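DnaJ homolog dnj-2 (Caenorhabditis elegans, PDB 2QSA) is a putative membrane-anchored Hsp40 co-chaperone whose J domain, the part described here, probably stimulates the ATPase of an Hsp70 partner. Local coordinates at residues E15-V20 with T79-Y84; G5-L10 with Y93-Y98; D19-N24 with R63-A68. All blocks are in the same frame, centred on the assembly; numbering follows the deposited sequence.

Contact 1. Residues E15-V20 with T79-Y84; sequences ENCYDV and TNYDYY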
loop_
_atom_site.group_PDB
_atom_site.type_symbol
_atom_site.label_atom_id
_atom_site.label_comp_id
_atom_site.label_asym_id
_atom_site.label_seq_id
_atom_site.Cartn_x
_atom_site.Cartn_y
_atom_site.Cartn_z
ATOM N N GLU A 15 6.992 -0.524 4.375
ATOM C CA GLU A 15 6.864 -1.549 3.347
ATOM C C GLU A 15 6.586 -0.897 2.033
ATOM O O GLU A 15 5.958 0.179 1.971
ATOM C CB GLU A 15 5.672 -2.494 3.636
ATOM C CG GLU A 15 5.954 -3.410 4.810
ATOM C CD GLU A 15 4.742 -4.295 5.077
ATOM O OE1 GLU A 15 3.807 -3.775 5.717
ATOM O OE2 GLU A 15 4.734 -5.457 4.592
ATOM N N ASN A 16 7.066 -1.558 0.989
ATOM C CA ASN A 16 6.754 -1.143 -0.398
ATOM C C ASN A 16 5.349 -1.670 -0.756
ATOM O O ASN A 16 5.013 -2.851 -0.511
ATOM C CB ASN A 16 7.847 -1.749 -1.298
ATOM C CG ASN A 16 7.607 -1.488 -2.780
ATOM O OD1 ASN A 16 6.492 -1.600 -3.281
ATOM N ND2 ASN A 16 8.683 -1.200 -3.498
ATOM N N CYS A 17 4.448 -0.788 -1.220
ATOM C CA CYS A 17 3.044 -1.221 -1.468
ATOM C C CYS A 17 2.930 -2.363 -2.513
ATOM O O CYS A 17 1.996 -3.201 -2.422
ATOM C CB CYS A 17 2.168 -0.045 -1.954
ATOM S SG CYS A 17 1.949 1.302 -0.784
ATOM N N TYR A 18 3.823 -2.355 -3.517
ATOM C CA TYR A 18 3.833 -3.515 -4.458
ATOM C C TYR A 18 4.116 -4.812 -3.676
ATOM O O TYR A 18 3.454 -5.829 -3.906
ATOM C CB TYR A 18 4.881 -3.344 -5.525
ATOM C CG TYR A 18 4.612 -2.252 -6.500
ATOM C CD1 TYR A 18 3.751 -2.457 -7.607
ATOM C CD2 TYR A 18 5.214 -1.003 -6.350
ATOM C CE1 TYR A 18 3.547 -1.431 -8.565
ATOM C CE2 TYR A 18 5.030 0.033 -7.314
ATOM C CZ TYR A 18 4.168 -0.195 -8.399
ATOM O OH TYR A 18 3.985 0.807 -9.341
ATOM N N ASP A 19 5.087 -4.778 -2.766
ATOM C CA ASP A 19 5.421 -5.988 -1.980
ATOM C C ASP A 19 4.275 -6.393 -1.069
ATOM O O ASP A 19 4.038 -7.575 -0.878
ATOM C CB ASP A 19 6.654 -5.751 -1.118
ATOM C CG ASP A 19 7.924 -5.524 -1.947
ATOM O OD1 ASP A 19 7.938 -5.853 -3.128
ATOM O OD2 ASP A 19 8.934 -5.078 -1.345
ATOM N N VAL A 20 3.580 -5.396 -0.507
ATOM C CA VAL A 20 2.442 -5.699 0.365
ATOM C C VAL A 20 1.396 -6.601 -0.316
ATOM O O VAL A 20 0.863 -7.531 0.291
ATOM C CB VAL A 20 1.744 -4.386 0.886
ATOM C CG1 VAL A 20 0.427 -4.717 1.616
ATOM C CG2 VAL A 20 2.694 -3.622 1.825
ATOM N N THR A 79 1.213 7.042 -9.989
ATOM C CA THR A 79 2.269 7.836 -10.648
ATOM C C THR A 79 3.094 8.564 -9.559
ATOM O O THR A 79 4.332 8.540 -9.572
ATOM C CB THR A 79 1.617 8.830 -11.638
ATOM O OG1 THR A 79 1.016 8.087 -12.707
ATOM C CG2 THR A 79 2.675 9.799 -12.186
ATOM N N ASN A 80 2.397 9.142 -8.572
ATOM C CA ASN A 80 3.074 9.789 -7.430
ATOM C C ASN A 80 3.931 8.789 -6.642
ATOM O O ASN A 80 5.081 9.077 -6.261
ATOM C CB ASN A 80 2.041 10.408 -6.480
ATOM C CG ASN A 80 1.388 11.678 -7.076
ATOM O OD1 ASN A 80 1.863 12.201 -8.064
ATOM N ND2 ASN A 80 0.315 12.153 -6.467
ATOM N N TYR A 81 3.363 7.610 -6.415
ATOM C CA TYR A 81 4.065 6.567 -5.653
ATOM C C TYR A 81 5.355 6.114 -6.335
ATOM O O TYR A 81 6.448 6.072 -5.704
ATOM C CB TYR A 81 3.149 5.348 -5.462
ATOM C CG TYR A 81 3.769 4.380 -4.442
ATOM C CD1 TYR A 81 4.074 4.817 -3.129
ATOM C CD2 TYR A 81 4.075 3.045 -4.787
ATOM C CE1 TYR A 81 4.660 3.980 -2.191
ATOM C CE2 TYR A 81 4.672 2.188 -3.867
ATOM C CZ TYR A 81 4.958 2.634 -2.564
ATOM O OH TYR A 81 5.505 1.809 -1.639
ATOM N N ASP A 82 5.238 5.837 -7.634
ATOM C CA ASP A 82 6.406 5.444 -8.409
ATOM C C ASP A 82 7.503 6.532 -8.407
ATOM O O ASP A 82 8.704 6.230 -8.311
ATOM C CB ASP A 82 5.964 5.095 -9.829
ATOM C CG ASP A 82 5.204 3.780 -9.895
ATOM O OD1 ASP A 82 5.241 2.974 -8.932
ATOM O OD2 ASP A 82 4.531 3.544 -10.937
ATOM N N TYR A 83 7.092 7.787 -8.496
ATOM C CA TYR A 83 8.034 8.907 -8.425
ATOM C C TYR A 83 8.761 8.933 -7.057
ATOM O O TYR A 83 9.984 9.070 -6.972
ATOM C CB TYR A 83 7.303 10.219 -8.675
ATOM C CG TYR A 83 8.283 11.349 -8.876
ATOM C CD1 TYR A 83 8.670 11.725 -10.153
ATOM C CD2 TYR A 83 8.831 11.998 -7.792
ATOM C CE1 TYR A 83 9.571 12.756 -10.336
ATOM C CE2 TYR A 83 9.727 13.044 -7.946
ATOM C CZ TYR A 83 10.107 13.404 -9.232
ATOM O OH TYR A 83 11.001 14.440 -9.409
ATOM N N TYR A 84 7.984 8.782 -5.995
ATOM C CA TYR A 84 8.541 8.651 -4.633
ATOM C C TYR A 84 9.543 7.502 -4.480
ATOM O O TYR A 84 10.616 7.682 -3.900
ATOM C CB TYR A 84 7.341 8.423 -3.720
ATOM C CG TYR A 84 7.608 7.918 -2.323
ATOM C CD1 TYR A 84 8.194 8.765 -1.357
ATOM C CD2 TYR A 84 7.153 6.630 -1.912
ATOM C CE1 TYR A 84 8.380 8.325 -0.021
ATOM C CE2 TYR A 84 7.343 6.182 -0.583
ATOM C CZ TYR A 84 7.916 7.022 0.358
ATOM O OH TYR A 84 8.049 6.583 1.647
HETATM O O HOH W 1 5.281 2.626 0.820
#
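The Tyr-18 ring meets Asp-82 at its edge, the ring and carboxylate planes only 10° apart, while the Tyr-81 ring has Tyr-18 CE2 and Asn-16 OD1 at its own edge, near its plane. Cys-17 SG lies 4.2 Å from the centroid of the Tyr-81 ring, 30° off the normal, an oblique sulfur-aromatic contact. Through this sulfur Cys-17 is also joined to Cys-12 in a disulfide. The two tyrosines run past each other in opposite directions, Tyr-18 CE2 lying 4.0 Å from Tyr-81 CD2. Tyr-81 turns CG away from its own N (chi1 -169°), which carries the ring from helix 75-86 across to the start of helix 17-20, where its OH accepts a nearly straight 2.8 Å bond from Cys-17 N. This short helix opens the canonical J-domain fold, and its N-cap, Asn-16, accepts a weak bond from Tyr-18 N through OD1. A water bridges the same tyrosine OH to the backbone O of Glu-15, 2.6 Å from Tyr-81 OH. A phenylalanine in place of Tyr-81 would probably leave the N-H of Cys-17 without its acceptor and the bridging water less firmly held. Tyr-18 OH donates to the syn lone pair of Asp-82 OD1 over a short 2.5 Å. The other carboxylate oxygen, Asp-82 OD2, forms a salt bridge with Lys-78, one turn back on the same helix.

Contact 2. Residues G5-L10 with Y93-Y98; sequences GFAPEL and YNYYQY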
loop_
_atom_site.group_PDB
_atom_site.type_symbol
_atom_site.label_atom_id
_atom_site.label_comp_id
_atom_site.label_asym_id
_atom_site.label_seq_id
_atom_site.Cartn_x
_atom_site.Cartn_y
_atom_site.Cartn_z
ATOM N N GLY A 5 14.897 4.723 2.616
ATOM C CA GLY A 5 14.476 5.964 2.001
ATOM C C GLY A 5 13.026 6.289 2.234
ATOM O O GLY A 5 12.589 7.379 1.846
ATOM N N PHE A 6 12.255 5.349 2.816
ATOM C CA PHE A 6 10.811 5.580 2.974
ATOM C C PHE A 6 10.506 6.422 4.213
ATOM O O PHE A 6 11.256 6.432 5.192
ATOM C CB PHE A 6 10.000 4.276 3.108
ATOM C CG PHE A 6 10.031 3.379 1.890
ATOM C CD1 PHE A 6 10.620 3.815 0.697
ATOM C CD2 PHE A 6 9.435 2.112 1.927
ATOM C CE1 PHE A 6 10.639 3.016 -0.454
ATOM C CE2 PHE A 6 9.471 1.284 0.808
ATOM C CZ PHE A 6 10.056 1.742 -0.412
ATOM N N ALA A 7 9.343 7.070 4.169
ATOM C CA ALA A 7 8.782 7.737 5.322
ATOM C C ALA A 7 7.656 6.887 5.897
ATOM O O ALA A 7 6.725 6.518 5.188
ATOM C CB ALA A 7 8.268 9.166 4.924
ATOM N N PRO A 8 7.725 6.561 7.204
ATOM C CA PRO A 8 6.645 5.806 7.876
ATOM C C PRO A 8 5.232 6.382 7.660
ATOM O O PRO A 8 4.252 5.631 7.570
ATOM C CB PRO A 8 7.057 5.865 9.370
ATOM C CG PRO A 8 8.557 5.932 9.305
ATOM C CD PRO A 8 8.863 6.836 8.118
ATOM N N GLU A 9 5.108 7.708 7.581
ATOM C CA GLU A 9 3.778 8.299 7.475
ATOM C C GLU A 9 3.211 8.291 6.049
ATOM O O GLU A 9 2.039 8.592 5.856
ATOM C CB GLU A 9 3.729 9.704 8.073
ATOM C CG GLU A 9 4.694 10.681 7.439
ATOM C CD GLU A 9 6.033 10.738 8.149
ATOM O OE1 GLU A 9 6.570 9.679 8.543
ATOM O OE2 GLU A 9 6.556 11.855 8.309
ATOM N N LEU A 10 4.023 7.956 5.046
ATOM C CA LEU A 10 3.504 7.992 3.655
ATOM C C LEU A 10 3.169 6.592 3.132
ATOM O O LEU A 10 3.884 5.634 3.403
ATOM C CB LEU A 10 4.510 8.651 2.692
ATOM C CG LEU A 10 5.037 10.053 3.037
ATOM C CD1 LEU A 10 6.068 10.490 2.004
ATOM C CD2 LEU A 10 3.917 11.040 3.114
ATOM N N TYR A 93 8.659 17.506 -2.215
ATOM C CA TYR A 93 7.806 17.211 -3.350
ATOM C C TYR A 93 6.961 15.931 -3.060
ATOM O O TYR A 93 5.753 15.898 -3.272
ATOM C CB TYR A 93 8.708 17.007 -4.576
ATOM C CG TYR A 93 7.914 16.677 -5.825
ATOM C CD1 TYR A 93 7.225 17.669 -6.523
ATOM C CD2 TYR A 93 7.801 15.349 -6.256
ATOM C CE1 TYR A 93 6.476 17.329 -7.666
ATOM C CE2 TYR A 93 7.040 15.007 -7.372
ATOM C CZ TYR A 93 6.392 15.979 -8.065
ATOM O OH TYR A 93 5.633 15.561 -9.154
ATOM N N ASN A 94 7.596 14.882 -2.576
ATOM C CA ASN A 94 6.869 13.619 -2.332
ATOM C C ASN A 94 5.808 13.757 -1.253
ATOM O O ASN A 94 4.660 13.283 -1.400
ATOM C CB ASN A 94 7.851 12.515 -1.951
ATOM C CG ASN A 94 8.747 12.114 -3.122
ATOM O OD1 ASN A 94 8.316 12.173 -4.269
ATOM N ND2 ASN A 94 9.974 11.660 -2.817
ATOM N N TYR A 95 6.154 14.456 -0.178
ATOM C CA TYR A 95 5.152 14.727 0.845
ATOM C C TYR A 95 4.005 15.571 0.304
ATOM O O TYR A 95 2.835 15.281 0.582
ATOM C CB TYR A 95 5.788 15.451 2.032
ATOM C CG TYR A 95 6.460 14.552 3.060
ATOM C CD1 TYR A 95 7.540 13.739 2.718
ATOM C CD2 TYR A 95 6.042 14.568 4.390
ATOM C CE1 TYR A 95 8.171 12.925 3.688
ATOM C CE2 TYR A 95 6.675 13.763 5.366
ATOM C CZ TYR A 95 7.749 12.962 4.992
ATOM O OH TYR A 95 8.388 12.152 5.929
ATOM N N TYR A 96 4.338 16.645 -0.423
ATOM C CA TYR A 96 3.335 17.522 -1.016
ATOM C C TYR A 96 2.370 16.723 -1.934
ATOM O O TYR A 96 1.129 16.849 -1.835
ATOM C CB TYR A 96 4.053 18.618 -1.831
ATOM C CG TYR A 96 3.101 19.524 -2.568
ATOM C CD1 TYR A 96 2.407 20.524 -1.898
ATOM C CD2 TYR A 96 2.859 19.341 -3.915
ATOM C CE1 TYR A 96 1.511 21.343 -2.546
ATOM C CE2 TYR A 96 1.924 20.148 -4.587
ATOM C CZ TYR A 96 1.264 21.143 -3.884
ATOM O OH TYR A 96 0.346 21.955 -4.519
ATOM N N GLN A 97 2.926 15.896 -2.823
ATOM C CA GLN A 97 2.065 15.146 -3.756
ATOM C C GLN A 97 1.152 14.178 -3.000
ATOM O O GLN A 97 -0.004 14.021 -3.370
ATOM C CB GLN A 97 2.863 14.365 -4.791
ATOM C CG GLN A 97 3.775 15.237 -5.728
ATOM C CD GLN A 97 3.040 16.352 -6.453
ATOM O OE1 GLN A 97 1.870 16.227 -6.825
ATOM N NE2 GLN A 97 3.749 17.461 -6.672
ATOM N N TYR A 98 1.688 13.541 -1.960
ATOM C CA TYR A 98 0.890 12.611 -1.139
ATOM C C TYR A 98 -0.283 13.359 -0.486
ATOM O O TYR A 98 -1.469 12.990 -0.631
ATOM C CB TYR A 98 1.773 11.971 -0.075
ATOM C CG TYR A 98 1.027 11.060 0.889
ATOM C CD1 TYR A 98 0.634 9.779 0.499
ATOM C CD2 TYR A 98 0.744 11.465 2.184
ATOM C CE1 TYR A 98 0.012 8.933 1.349
ATOM C CE2 TYR A 98 0.062 10.615 3.065
ATOM C CZ TYR A 98 -0.284 9.349 2.631
ATOM O OH TYR A 98 -0.955 8.505 3.479
#
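Ala-7 is the first residue of 5-10 to touch helix 91-101: its CB comes within 3.2 Å of Tyr-95 OH, and its backbone N is hydrogen-bonded to Tyr-84 OH of helix 75-86. A type I turn from Ala-7 to Leu-10 then folds the chain back, closed by a hydrogen bond from Leu-10 N to Ala-7 O. Within it, Glu-9 has CG between its backbone N and carbonyl carbon (chi1 58°) and a bend at chi2, which bring its carboxylate to the edge of the Tyr-95 ring, the two planes 87° apart. There Tyr-95 OH donates a weak 3.0 Å bond to Glu-9 OE2. Both methyls of Leu-10 lie on one face of Tyr-95: CD1 is 4.0 Å from its centroid in a CH-pi contact, and CD2 sits over the ring centre. CD2 also touches Tyr-98 CD2 at 3.3 Å. The CA of Leu-10 lies over a face of Tyr-98, 4.3 Å from its centroid. The side-chain contacts of Glu-9 and Leu-10 hold for one of two conformers of each. The chemistry is thus mainly apolar, aliphatic groups against tyrosine faces, and the single weak polar bond at the exposed Glu-9 probably adds little.

Contact 3. Residues D19-N24 with R63-A68; sequences DVLEVN and RVIATA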
loop_
_atom_site.group_PDB
_atom_site.type_symbol
_atom_site.label_atom_id
_atom_site.label_comp_id
_atom_site.label_asym_id
_atom_site.label_seq_id
_atom_site.Cartn_x
_atom_site.Cartn_y
_atom_site.Cartn_z
ATOM N N ASP A 19 5.087 -4.778 -2.766
ATOM C CA ASP A 19 5.421 -5.988 -1.980
ATOM C C ASP A 19 4.275 -6.393 -1.069
ATOM O O ASP A 19 4.038 -7.575 -0.878
ATOM C CB ASP A 19 6.654 -5.751 -1.118
ATOM C CG ASP A 19 7.924 -5.524 -1.947
ATOM O OD1 ASP A 19 7.938 -5.853 -3.128
ATOM O OD2 ASP A 19 8.934 -5.078 -1.345
ATOM N N VAL A 20 3.580 -5.396 -0.507
ATOM C CA VAL A 20 2.442 -5.699 0.365
ATOM C C VAL A 20 1.396 -6.601 -0.316
ATOM O O VAL A 20 0.863 -7.531 0.291
ATOM C CB VAL A 20 1.744 -4.386 0.886
ATOM C CG1 VAL A 20 0.427 -4.717 1.616
ATOM C CG2 VAL A 20 2.694 -3.622 1.825
ATOM N N LEU A 21 1.124 -6.298 -1.583
ATOM C CA LEU A 21 0.188 -7.089 -2.366
ATOM C C LEU A 21 0.823 -8.217 -3.178
ATOM O O LEU A 21 0.116 -8.916 -3.911
ATOM C CB LEU A 21 -0.623 -6.148 -3.270
ATOM C CG LEU A 21 -1.486 -5.124 -2.494
ATOM C CD1 LEU A 21 -2.241 -4.215 -3.511
ATOM C CD2 LEU A 21 -2.509 -5.813 -1.586
ATOM N N GLU A 22 2.131 -8.412 -3.025
ATOM C CA GLU A 22 2.895 -9.449 -3.747
ATOM C C GLU A 22 2.680 -9.301 -5.264
ATOM O O GLU A 22 2.497 -10.284 -5.987
ATOM C CB GLU A 22 2.543 -10.860 -3.202
ATOM C CG GLU A 22 2.717 -10.976 -1.654
ATOM C CD GLU A 22 2.100 -12.257 -0.992
ATOM O OE1 GLU A 22 1.136 -12.867 -1.517
ATOM O OE2 GLU A 22 2.567 -12.615 0.117
ATOM N N VAL A 23 2.654 -8.059 -5.737
ATOM C CA VAL A 23 2.612 -7.779 -7.171
ATOM C C VAL A 23 3.943 -7.173 -7.604
ATOM O O VAL A 23 4.709 -6.673 -6.777
ATOM C CB VAL A 23 1.454 -6.848 -7.593
ATOM C CG1 VAL A 23 0.117 -7.520 -7.359
ATOM C CG2 VAL A 23 1.524 -5.569 -6.866
ATOM N N ASN A 24 4.208 -7.219 -8.897
ATOM C CA ASN A 24 5.512 -6.830 -9.398
ATOM C C ASN A 24 5.349 -5.503 -10.139
ATOM O O ASN A 24 4.558 -5.426 -11.075
ATOM C CB ASN A 24 5.997 -7.954 -10.334
ATOM C CG ASN A 24 7.332 -7.668 -10.970
ATOM O OD1 ASN A 24 7.963 -6.641 -10.710
ATOM N ND2 ASN A 24 7.801 -8.616 -11.806
ATOM N N ARG A 63 -5.677 -2.893 7.165
ATOM C CA ARG A 63 -5.446 -1.484 6.835
ATOM C C ARG A 63 -4.283 -1.283 5.870
ATOM O O ARG A 63 -4.364 -0.467 4.961
ATOM C CB ARG A 63 -5.236 -0.646 8.113
ATOM C CG ARG A 63 -6.559 -0.356 8.842
ATOM C CD ARG A 63 -6.371 0.734 9.911
ATOM N NE ARG A 63 -5.647 0.262 11.104
ATOM C CZ ARG A 63 -6.226 -0.341 12.150
ATOM N NH1 ARG A 63 -7.528 -0.582 12.147
ATOM N NH2 ARG A 63 -5.495 -0.740 13.188
ATOM N N VAL A 64 -3.198 -2.019 6.081
ATOM C CA VAL A 64 -2.061 -1.889 5.145
ATOM C C VAL A 64 -2.418 -2.407 3.741
ATOM O O VAL A 64 -2.029 -1.794 2.720
ATOM C CB VAL A 64 -0.806 -2.584 5.710
ATOM C CG1 VAL A 64 0.400 -2.252 4.811
ATOM C CG2 VAL A 64 -0.580 -2.092 7.186
ATOM N N ILE A 65 -3.064 -3.583 3.688
ATOM C CA ILE A 65 -3.511 -4.170 2.430
ATOM C C ILE A 65 -4.363 -3.142 1.659
ATOM O O ILE A 65 -4.134 -2.905 0.471
ATOM C CB ILE A 65 -4.277 -5.485 2.679
ATOM C CG1 ILE A 65 -3.274 -6.535 3.205
ATOM C CG2 ILE A 65 -4.976 -5.938 1.414
ATOM C CD1 ILE A 65 -3.889 -7.527 4.190
ATOM N N ALA A 66 -5.312 -2.516 2.352
ATOM C CA ALA A 66 -6.230 -1.555 1.712
ATOM C C ALA A 66 -5.438 -0.320 1.253
ATOM O O ALA A 66 -5.705 0.194 0.150
ATOM C CB ALA A 66 -7.312 -1.182 2.672
ATOM N N THR A 67 -4.507 0.184 2.073
ATOM C CA THR A 67 -3.667 1.324 1.665
ATOM C C THR A 67 -2.869 0.990 0.389
ATOM O O THR A 67 -2.797 1.823 -0.526
ATOM C CB THR A 67 -2.720 1.705 2.776
ATOM O OG1 THR A 67 -3.506 2.247 3.841
ATOM C CG2 THR A 67 -1.760 2.772 2.330
ATOM N N ALA A 68 -2.308 -0.235 0.328
ATOM C CA ALA A 68 -1.517 -0.614 -0.863
ATOM C C ALA A 68 -2.422 -0.597 -2.083
ATOM O O ALA A 68 -2.022 -0.139 -3.143
ATOM C CB ALA A 68 -0.895 -2.006 -0.682
#
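Val-20 and Leu-21 meet helix 52-73 through apolar side chains, and no hydrogen bond passes between 19-24 and 63-68. The backbones come close: Val-20 CA lies 6.5 Å from Ile-65 CA, an approach that the small Ala-68 helps to allow. Among the branched contacts, Val-20 uses both methyls. CG1, anti to the backbone N (chi1 171°), comes down on the helix surface, 3.8 Å from Ala-68 CB and 4.0 Å from the carbonyl O of Val-64. It also meets Val-64 CG1, which it shares with Val-20 CG2, each methyl 4.0 Å away; the two valine side chains cross at about a right angle. Leu-21 works on the neighbouring part of the same helix face. Its CG rests 3.7 Å from Ala-68 CB, and CD2 reaches Ile-65 CG2 at 3.9 Å, so that the alanine methyl is touched by both residues of the short segment. The Ile-65 side-chain contacts hold for one of two conformers.

Backbone bonds order each segment internally. At Glu-22, which takes a positive phi of 54°, the helix ends in a Schellman motif, with Glu-22 N bonding back to Asp-19 O and Val-23 N to Tyr-18 O. Segment 63-68 of helix 52-73 keeps its regular ladder, with Ala-68 N bonded to Val-64 O.

Leu-21 also packs on Leu-33 and Leu-40, and Ile-65 on Tyr-37, all from helix 30-43. The contact therefore lies where three helices converge in the buried centre of the domain. It forms part of the hydrophobic core characteristic of J domains, in which a short first helix packs against the antiparallel hairpin of the second and third helices, whose connecting loop carries the His-Pro-Asp motif.

How the contacts relate
Contacts 1 and 3 both use helix 17-20: one side of it faces helix 75-86, another helix 52-73. Their centres lie 9 Å apart, and they touch directly, with Cys-17 O packing 3.6 Å from Ala-68 CB; the probable hydrogen bond from Val-23 N to Tyr-18 O, 3.0 Å long, closes the helix end they share. Contact 2 is set about 10 Å from contact 1, centre to centre, and encloses both others along the chain. The N-terminal loop and helix 91-101 pack against helix 75-86, through a probable 2.9 Å hydrogen bond between Tyr-84 OH and Ala-7 N and through Tyr-83 CE2, 3.4 Å from Tyr-93 CE2. Contact 2 does not touch contact 3: nearest atoms are about 6 Å apart, centres about 17 Å.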